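Local coordinates for mandelate racemase/muconate lactonizing protein (Alicyclobacillus acidocaldarius LAA1, PDB 3QLD) that is of unknown specific function but belongs to the mandelate racemase/muconate lactonizing family of the enolase superfamily, which pairs an N-terminal domain with a TIM-type barrel, at residues D228-Q236 against E254-R265; A287-G298 against A313-L324. All blocks are in the same frame, centred on the assembly; numbering follows the deposited sequence.

How the contacts relate
Both contacts belong to the C-terminal barrel domain, and contact 1 closes along the chain before contact 2 opens. Contact 1 joins two neighbouring helices of the outer layer, its centre about 22 Å from the centre of the chain, at a surface that also meets the second subunit. Contact 2 lies deeper, its centre about 12 Å from the centre of the chain, where strand 293-296 meets a loop. The centres of contact 1 and contact 2 are about 18 Å apart. They touch directly where the lead into strand 266-269 meets strand 293-296: R265 O probably accepts a hydrogen bond from A293 N at 3.2 Å. A259 CB also packs on A290 CB at 3.8 Å. Contact 2 reaches strand 167-171 through D323.

Contact 1: residues D228-Q236 against E254-R265; sequences DWFDLAKLQ and ELKLTARLGAAR
W229 has its CG beside the backbone N (chi1 -81°), which lays the indole over L257 and among E254, T258 and L261. Q236 starts the other way, with CG anti to the backbone N (chi1 177°), and a bend at chi2 then brings its amide onto R265. The indole is a knob in a hole. L257 CD2 sits over one face, 3.6 Å from the centroid of the W229 five-membered ring, as a CH-pi contact. E254 OE2 comes to the ring edge in plane, 3.6 Å from W229 CZ2, while E254 OE1 accepts from R250 N. L261 divides its two methyls: CD1 meets W229 CB at 3.6 Å, and CD2 lies over the face of F230, 3.6 Å from its CZ. T258 OG1 touches the indole but donates to E254 O, which also takes T258 N from the opposite face of its plane.

Further along, the backbones close in, with A233 CA 4.0 Å from A263 CA. L232 packs CG and CD2 on A263, whose buried carbonyl oxygen has no polar partner in the model. Q236 CG rests 3.3 Å from G262 O. The Q236 amide stacks on one face of the R265 guanidinium, the planes 21° apart. Q236 NE2 and R265 NH1 are both donors and form no bond to each other. V243 N and T241 O hold the amide, while L239 O takes R265 NH1. R253 of the second subunit makes a cation-pi contact with W229.

D228 caps the start of helix 229-238 through D231 N. G262 is the C-prime residue of a Schellman motif that ends helix 252-261. The axes of segments 229-236 and 254-261 approach to 10.2 Å. Strand 243-245 comes between them in sequence, the arrangement of consecutive outer helices in a TIM-type barrel.

Contact 2: residues A287-G298 against A313-L324; sequences AGEAGMAAWVGG and AALPLMRYATDL
V296 and T322 lie side by side, and here the contact is tight. V296 O accepts two bonds: D323 N reaches it almost straight on at 3.1 Å, and T322 OG1 comes from above the carbonyl plane at 2.8 Å. T322 OG1 is anti to its own backbone N (chi1 -176°), a setting that also lets it accept L324 N at 3.0 Å in an ST turn. V296 CG1 packs on L324 CD1 at 3.6 Å. W295 CG sits in the crowded position between the backbone N and the carbonyl carbon (chi1 55°), and W295 CZ3 comes within 3.4 Å of D323 CG. The ring and carboxylate planes are 59° apart. F219 stacks on this indole and R167 makes a cation-pi contact with it.

The backbones part at a water, which accepts from V296 N and donates to Y320 O. Beyond it the contact is looser. R319 N reaches A294 O at 3.0 Å, but the bond is bent and weak, and the buried A294 N finds no partner in the model. A293 CB meets the Y320 ring obliquely, 3.7 Å from Y320 CE2. L317 spreads its methyls against the end of helix 277-289, with CD2 3.8 Å from A287 CB. G288 and R319 lie on the solvent side.

Strand 293-296 is the seventh of the parallel barrel strands. A313, T322 and D323 touch strand 137-144, consistent with a part for segment 313-324 in closing the barrel between these two strands. D323 forms salt bridges with K169 and R167. An ion-paired carboxylate thus lies beside the hydrogen-bonded V296 O, and D323 ties its loop to strands 167-171 and 293-296.

Contact 1: residues D228-Q236 against E254-R265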
# COMPACT_ATOMS: atom_id res chain seq x y z
N ASP A 228 -2.44 0.72 -15.51
CA ASP A 228 -3.70 1.30 -15.96
C ASP A 228 -4.79 0.23 -16.22
O ASP A 228 -4.62 -0.80 -16.89
CB ASP A 228 -3.40 2.46 -16.99
CG ASP A 228 -4.43 2.68 -18.10
OD1 ASP A 228 -4.20 3.68 -18.84
OD2 ASP A 228 -5.44 1.95 -18.25
N TRP A 229 -5.86 0.47 -15.49
CA TRP A 229 -6.97 -0.41 -15.41
C TRP A 229 -7.67 -0.51 -16.76
O TRP A 229 -8.18 -1.58 -17.13
CB TRP A 229 -7.93 0.15 -14.37
CG TRP A 229 -7.58 -0.17 -12.96
CD1 TRP A 229 -7.17 0.72 -11.99
CD2 TRP A 229 -7.57 -1.46 -12.35
NE1 TRP A 229 -6.94 0.04 -10.80
CE2 TRP A 229 -7.18 -1.29 -10.99
CE3 TRP A 229 -7.88 -2.76 -12.81
CZ2 TRP A 229 -7.08 -2.37 -10.09
CZ3 TRP A 229 -7.82 -3.83 -11.90
CH2 TRP A 229 -7.41 -3.63 -10.57
N PHE A 230 -7.67 0.59 -17.52
CA PHE A 230 -8.35 0.55 -18.79
C PHE A 230 -7.59 -0.19 -19.85
O PHE A 230 -8.22 -0.81 -20.69
CB PHE A 230 -8.82 1.94 -19.25
CG PHE A 230 -10.21 2.20 -18.80
CD1 PHE A 230 -10.46 3.00 -17.71
CD2 PHE A 230 -11.28 1.49 -19.38
CE1 PHE A 230 -11.77 3.18 -17.26
CE2 PHE A 230 -12.58 1.66 -18.97
CZ PHE A 230 -12.83 2.51 -17.89
N ASP A 231 -6.24 -0.16 -19.78
CA ASP A 231 -5.40 -0.98 -20.68
C ASP A 231 -5.70 -2.44 -20.42
O ASP A 231 -5.78 -3.25 -21.35
CB ASP A 231 -3.87 -0.72 -20.45
CG ASP A 231 -3.41 0.71 -21.01
OD1 ASP A 231 -4.19 1.37 -21.72
OD2 ASP A 231 -2.27 1.12 -20.79
N LEU A 232 -5.83 -2.79 -19.15
CA LEU A 232 -6.16 -4.17 -18.79
C LEU A 232 -7.57 -4.61 -19.32
O LEU A 232 -7.78 -5.73 -19.84
CB LEU A 232 -6.01 -4.36 -17.31
CG LEU A 232 -6.04 -5.85 -16.93
CD1 LEU A 232 -4.82 -6.62 -17.60
CD2 LEU A 232 -5.96 -5.94 -15.44
N ALA A 233 -8.55 -3.74 -19.10
CA ALA A 233 -9.91 -4.00 -19.54
C ALA A 233 -9.94 -4.21 -21.03
O ALA A 233 -10.62 -5.15 -21.54
CB ALA A 233 -10.84 -2.81 -19.15
N LYS A 234 -9.25 -3.35 -21.77
CA LYS A 234 -9.18 -3.51 -23.22
C LYS A 234 -8.45 -4.76 -23.63
O LYS A 234 -8.82 -5.39 -24.60
CB LYS A 234 -8.44 -2.32 -23.79
CG LYS A 234 -8.39 -2.22 -25.27
CD LYS A 234 -7.55 -0.98 -25.67
CE LYS A 234 -8.43 0.26 -25.76
NZ LYS A 234 -8.99 0.69 -24.45
N LEU A 235 -7.38 -5.13 -22.91
CA LEU A 235 -6.69 -6.35 -23.30
C LEU A 235 -7.58 -7.56 -23.04
O LEU A 235 -7.69 -8.44 -23.88
CB LEU A 235 -5.35 -6.46 -22.55
CG LEU A 235 -4.61 -7.79 -22.77
CD1 LEU A 235 -4.05 -7.85 -24.21
CD2 LEU A 235 -3.44 -7.88 -21.74
N GLN A 236 -8.21 -7.65 -21.87
CA GLN A 236 -9.06 -8.84 -21.57
C GLN A 236 -10.21 -8.96 -22.55
O GLN A 236 -10.52 -10.08 -23.04
CB GLN A 236 -9.59 -8.82 -20.14
CG GLN A 236 -10.53 -9.98 -19.79
CD GLN A 236 -9.86 -11.39 -19.84
OE1 GLN A 236 -9.66 -11.98 -18.80
NE2 GLN A 236 -9.54 -11.92 -21.06
N GLU A 254 -10.98 -3.80 -4.86
CA GLU A 254 -10.23 -3.88 -6.13
C GLU A 254 -10.79 -5.00 -7.02
O GLU A 254 -10.80 -4.92 -8.22
CB GLU A 254 -8.76 -4.12 -5.88
CG GLU A 254 -7.87 -2.83 -5.98
CD GLU A 254 -6.36 -3.17 -5.93
OE1 GLU A 254 -5.93 -3.84 -4.97
OE2 GLU A 254 -5.62 -2.76 -6.87
N LEU A 255 -11.19 -6.08 -6.39
CA LEU A 255 -11.84 -7.21 -7.07
C LEU A 255 -13.16 -6.75 -7.63
O LEU A 255 -13.46 -7.09 -8.75
CB LEU A 255 -12.07 -8.40 -6.13
CG LEU A 255 -12.68 -9.66 -6.82
CD1 LEU A 255 -11.75 -10.22 -7.87
CD2 LEU A 255 -12.94 -10.74 -5.78
N LYS A 256 -13.96 -5.99 -6.88
CA LYS A 256 -15.19 -5.36 -7.44
C LYS A 256 -14.95 -4.53 -8.71
O LYS A 256 -15.71 -4.64 -9.70
CB LYS A 256 -16.00 -4.55 -6.38
CG LYS A 256 -16.74 -5.46 -5.44
CD LYS A 256 -17.49 -4.65 -4.30
CE LYS A 256 -18.18 -5.66 -3.36
NZ LYS A 256 -19.10 -5.04 -2.34
N LEU A 257 -13.88 -3.74 -8.68
CA LEU A 257 -13.53 -2.89 -9.80
C LEU A 257 -13.07 -3.78 -10.99
O LEU A 257 -13.45 -3.54 -12.16
CB LEU A 257 -12.40 -1.91 -9.39
CG LEU A 257 -11.80 -1.12 -10.58
CD1 LEU A 257 -12.87 -0.18 -11.27
CD2 LEU A 257 -10.55 -0.37 -10.21
N THR A 258 -12.23 -4.78 -10.70
CA THR A 258 -11.81 -5.76 -11.74
C THR A 258 -12.98 -6.35 -12.50
O THR A 258 -13.01 -6.32 -13.75
CB THR A 258 -11.00 -6.91 -11.12
OG1 THR A 258 -9.81 -6.34 -10.60
CG2 THR A 258 -10.60 -7.93 -12.18
N ALA A 259 -13.95 -6.82 -11.73
CA ALA A 259 -15.15 -7.44 -12.26
C ALA A 259 -15.99 -6.42 -13.04
O ALA A 259 -16.54 -6.75 -14.08
CB ALA A 259 -15.95 -8.05 -11.12
N ARG A 260 -16.06 -5.18 -12.55
CA ARG A 260 -16.86 -4.15 -13.19
C ARG A 260 -16.25 -3.77 -14.55
O ARG A 260 -16.99 -3.54 -15.53
CB ARG A 260 -17.01 -2.93 -12.25
CG ARG A 260 -17.89 -1.81 -12.80
CD ARG A 260 -19.37 -2.14 -12.77
NE ARG A 260 -20.14 -1.03 -13.32
CZ ARG A 260 -20.87 -0.17 -12.59
NH1 ARG A 260 -20.95 -0.28 -11.27
NH2 ARG A 260 -21.54 0.82 -13.19
N LEU A 261 -14.91 -3.79 -14.62
CA LEU A 261 -14.18 -3.41 -15.81
C LEU A 261 -14.09 -4.55 -16.82
O LEU A 261 -13.80 -4.29 -17.97
CB LEU A 261 -12.76 -2.96 -15.45
CG LEU A 261 -12.61 -1.56 -14.86
CD1 LEU A 261 -11.17 -1.45 -14.42
CD2 LEU A 261 -13.03 -0.42 -15.82
N GLY A 262 -14.36 -5.78 -16.37
CA GLY A 262 -14.14 -6.98 -17.21
C GLY A 262 -12.63 -7.10 -17.43
O GLY A 262 -12.18 -7.43 -18.53
N ALA A 263 -11.84 -6.76 -16.41
CA ALA A 263 -10.40 -6.65 -16.60
C ALA A 263 -9.73 -8.02 -16.43
O ALA A 263 -8.53 -8.19 -16.79
CB ALA A 263 -9.79 -5.70 -15.59
N ALA A 264 -10.45 -8.94 -15.77
CA ALA A 264 -9.91 -10.30 -15.61
C ALA A 264 -11.02 -11.29 -15.32
O ALA A 264 -12.13 -10.92 -14.87
CB ALA A 264 -8.82 -10.39 -14.50
N ARG A 265 -10.69 -12.55 -15.48
CA ARG A 265 -11.67 -13.61 -15.28
C ARG A 265 -11.26 -14.67 -14.25
O ARG A 265 -12.07 -15.54 -13.95
CB ARG A 265 -12.07 -14.29 -16.62
CG ARG A 265 -12.72 -13.32 -17.56
CD ARG A 265 -13.50 -14.02 -18.66
NE ARG A 265 -12.70 -14.53 -19.76
CZ ARG A 265 -12.46 -13.82 -20.86
NH1 ARG A 265 -11.74 -14.33 -21.86
NH2 ARG A 265 -12.96 -12.59 -20.94
O HOH W 1 -12.89 -11.56 -24.14

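Contact 2: residues A287-G298 against A313-L324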
# COMPACT_ATOMS: atom_id res chain seq x y z
N ALA A 287 -16.17 -12.99 -6.43
CA ALA A 287 -15.69 -13.64 -7.68
C ALA A 287 -16.75 -14.60 -8.28
O ALA A 287 -16.99 -14.64 -9.53
CB ALA A 287 -14.39 -14.36 -7.47
N GLY A 288 -17.37 -15.38 -7.40
CA GLY A 288 -18.47 -16.30 -7.83
C GLY A 288 -19.65 -15.51 -8.44
O GLY A 288 -20.11 -15.89 -9.50
N GLU A 289 -20.09 -14.42 -7.80
CA GLU A 289 -21.20 -13.56 -8.33
C GLU A 289 -20.84 -13.04 -9.75
O GLU A 289 -21.71 -12.88 -10.65
CB GLU A 289 -21.44 -12.31 -7.46
CG GLU A 289 -21.94 -12.46 -6.02
CD GLU A 289 -21.62 -11.21 -5.12
OE1 GLU A 289 -21.77 -10.03 -5.57
OE2 GLU A 289 -21.20 -11.39 -3.93
N ALA A 290 -19.56 -12.74 -9.93
CA ALA A 290 -19.04 -12.25 -11.19
C ALA A 290 -18.71 -13.30 -12.24
O ALA A 290 -18.31 -12.95 -13.32
CB ALA A 290 -17.81 -11.36 -10.94
N GLY A 291 -18.85 -14.59 -11.96
CA GLY A 291 -18.50 -15.57 -12.99
C GLY A 291 -17.01 -15.92 -13.11
O GLY A 291 -16.61 -16.67 -14.01
N MSE A 292 -16.20 -15.40 -12.18
CA MSE A 292 -14.77 -15.67 -12.12
C MSE A 292 -14.43 -17.04 -11.45
O MSE A 292 -15.23 -17.61 -10.66
CB MSE A 292 -14.13 -14.51 -11.38
CG MSE A 292 -14.43 -13.17 -11.99
SE MSE A 292 -13.53 -11.66 -11.11
CE MSE A 292 -11.70 -12.25 -11.44
N ALA A 293 -13.28 -17.59 -11.82
CA ALA A 293 -12.76 -18.81 -11.20
C ALA A 293 -11.61 -18.33 -10.32
O ALA A 293 -10.99 -17.30 -10.61
CB ALA A 293 -12.20 -19.74 -12.29
N ALA A 294 -11.34 -19.07 -9.24
CA ALA A 294 -10.22 -18.74 -8.35
C ALA A 294 -9.43 -20.00 -8.01
O ALA A 294 -9.93 -21.15 -8.21
CB ALA A 294 -10.74 -17.99 -7.10
N TRP A 295 -8.18 -19.82 -7.57
CA TRP A 295 -7.31 -20.91 -7.17
C TRP A 295 -6.37 -20.29 -6.17
O TRP A 295 -6.23 -19.03 -6.13
CB TRP A 295 -6.55 -21.48 -8.36
CG TRP A 295 -5.77 -20.51 -9.16
CD1 TRP A 295 -6.25 -19.67 -10.11
CD2 TRP A 295 -4.36 -20.26 -9.06
NE1 TRP A 295 -5.22 -18.91 -10.65
CE2 TRP A 295 -4.05 -19.23 -10.00
CE3 TRP A 295 -3.33 -20.76 -8.24
CZ2 TRP A 295 -2.76 -18.72 -10.18
CZ3 TRP A 295 -2.02 -20.28 -8.43
CH2 TRP A 295 -1.75 -19.25 -9.38
N VAL A 296 -5.70 -21.11 -5.38
CA VAL A 296 -4.77 -20.58 -4.35
C VAL A 296 -3.30 -20.59 -4.79
O VAL A 296 -2.74 -21.63 -5.18
CB VAL A 296 -4.97 -21.31 -2.95
CG1 VAL A 296 -3.85 -20.99 -1.97
CG2 VAL A 296 -6.30 -21.04 -2.36
N GLY A 297 -2.63 -19.42 -4.69
CA GLY A 297 -1.25 -19.31 -5.16
C GLY A 297 -0.32 -19.45 -3.98
O GLY A 297 -0.79 -19.51 -2.84
N GLY A 298 0.99 -19.41 -4.21
CA GLY A 298 1.99 -19.58 -3.14
C GLY A 298 2.94 -18.42 -2.91
O GLY A 298 3.12 -17.56 -3.79
N ALA A 313 -7.67 -23.44 0.05
CA ALA A 313 -7.87 -24.11 -1.26
C ALA A 313 -8.96 -25.17 -1.28
O ALA A 313 -9.34 -25.63 -2.35
CB ALA A 313 -6.62 -24.71 -1.70
N ALA A 314 -9.46 -25.52 -0.10
CA ALA A 314 -10.62 -26.42 0.07
C ALA A 314 -11.98 -25.72 -0.20
O ALA A 314 -13.04 -26.36 -0.30
CB ALA A 314 -10.59 -26.96 1.50
N LEU A 315 -11.97 -24.40 -0.33
CA LEU A 315 -13.23 -23.68 -0.44
C LEU A 315 -13.90 -23.93 -1.81
O LEU A 315 -13.22 -24.28 -2.79
CB LEU A 315 -13.07 -22.18 -0.11
CG LEU A 315 -12.53 -21.93 1.29
CD1 LEU A 315 -11.87 -20.53 1.33
CD2 LEU A 315 -13.63 -22.08 2.43
N PRO A 316 -15.26 -23.82 -1.86
CA PRO A 316 -15.95 -24.32 -3.04
C PRO A 316 -15.52 -23.72 -4.37
O PRO A 316 -15.35 -24.49 -5.31
CB PRO A 316 -17.44 -24.01 -2.76
CG PRO A 316 -17.57 -24.02 -1.32
CD PRO A 316 -16.23 -23.40 -0.82
N LEU A 317 -15.31 -22.40 -4.45
CA LEU A 317 -14.96 -21.78 -5.76
C LEU A 317 -13.51 -21.99 -6.22
O LEU A 317 -13.13 -21.61 -7.35
CB LEU A 317 -15.33 -20.29 -5.79
CG LEU A 317 -15.15 -19.52 -7.13
CD1 LEU A 317 -16.38 -19.63 -8.09
CD2 LEU A 317 -14.91 -18.07 -6.83
N MSE A 318 -12.70 -22.59 -5.36
CA MSE A 318 -11.32 -22.86 -5.70
C MSE A 318 -11.22 -23.97 -6.70
O MSE A 318 -10.76 -25.06 -6.36
CB MSE A 318 -10.51 -23.21 -4.45
CG MSE A 318 -10.61 -22.14 -3.42
SE MSE A 318 -9.70 -20.49 -4.10
CE MSE A 318 -9.22 -19.88 -2.29
N ARG A 319 -11.60 -23.67 -7.94
CA ARG A 319 -11.83 -24.68 -8.99
C ARG A 319 -10.58 -25.16 -9.73
O ARG A 319 -10.58 -26.25 -10.36
CB ARG A 319 -12.87 -24.15 -10.02
CG ARG A 319 -14.39 -24.22 -9.56
CD ARG A 319 -14.87 -25.68 -9.33
NE ARG A 319 -14.99 -26.45 -10.57
CZ ARG A 319 -14.84 -27.78 -10.68
NH1 ARG A 319 -14.54 -28.52 -9.61
NH2 ARG A 319 -14.98 -28.36 -11.88
N TYR A 320 -9.50 -24.38 -9.69
CA TYR A 320 -8.25 -24.81 -10.31
C TYR A 320 -7.25 -25.21 -9.21
O TYR A 320 -7.48 -24.98 -7.99
CB TYR A 320 -7.64 -23.72 -11.21
CG TYR A 320 -8.57 -23.20 -12.33
CD1 TYR A 320 -9.54 -24.03 -12.92
CD2 TYR A 320 -8.44 -21.87 -12.81
CE1 TYR A 320 -10.38 -23.56 -13.97
CE2 TYR A 320 -9.27 -21.40 -13.85
CZ TYR A 320 -10.23 -22.25 -14.42
OH TYR A 320 -11.03 -21.77 -15.45
N ALA A 321 -6.18 -25.83 -9.70
CA ALA A 321 -5.08 -26.39 -8.93
C ALA A 321 -4.40 -25.27 -8.17
O ALA A 321 -4.35 -24.11 -8.64
CB ALA A 321 -4.06 -27.02 -9.88
N THR A 322 -3.83 -25.66 -7.02
CA THR A 322 -2.98 -24.79 -6.20
C THR A 322 -1.52 -24.81 -6.60
O THR A 322 -1.01 -25.79 -7.17
CB THR A 322 -3.21 -25.04 -4.66
OG1 THR A 322 -2.43 -24.09 -3.89
CG2 THR A 322 -2.82 -26.53 -4.25
N ASP A 323 -0.83 -23.67 -6.41
CA ASP A 323 0.61 -23.65 -6.53
C ASP A 323 1.31 -24.21 -5.25
O ASP A 323 2.51 -24.23 -5.21
CB ASP A 323 1.13 -22.22 -6.78
CG ASP A 323 1.02 -21.77 -8.26
OD1 ASP A 323 0.60 -22.56 -9.15
OD2 ASP A 323 1.40 -20.60 -8.54
N LEU A 324 0.57 -24.52 -4.19
CA LEU A 324 1.16 -24.88 -2.89
C LEU A 324 1.48 -26.35 -2.98
O LEU A 324 0.57 -27.14 -3.01
CB LEU A 324 0.15 -24.67 -1.75
CG LEU A 324 -0.22 -23.19 -1.46
CD1 LEU A 324 -1.37 -23.12 -0.49
CD2 LEU A 324 1.00 -22.46 -0.87
O HOH W 2 -6.51 -23.87 -5.74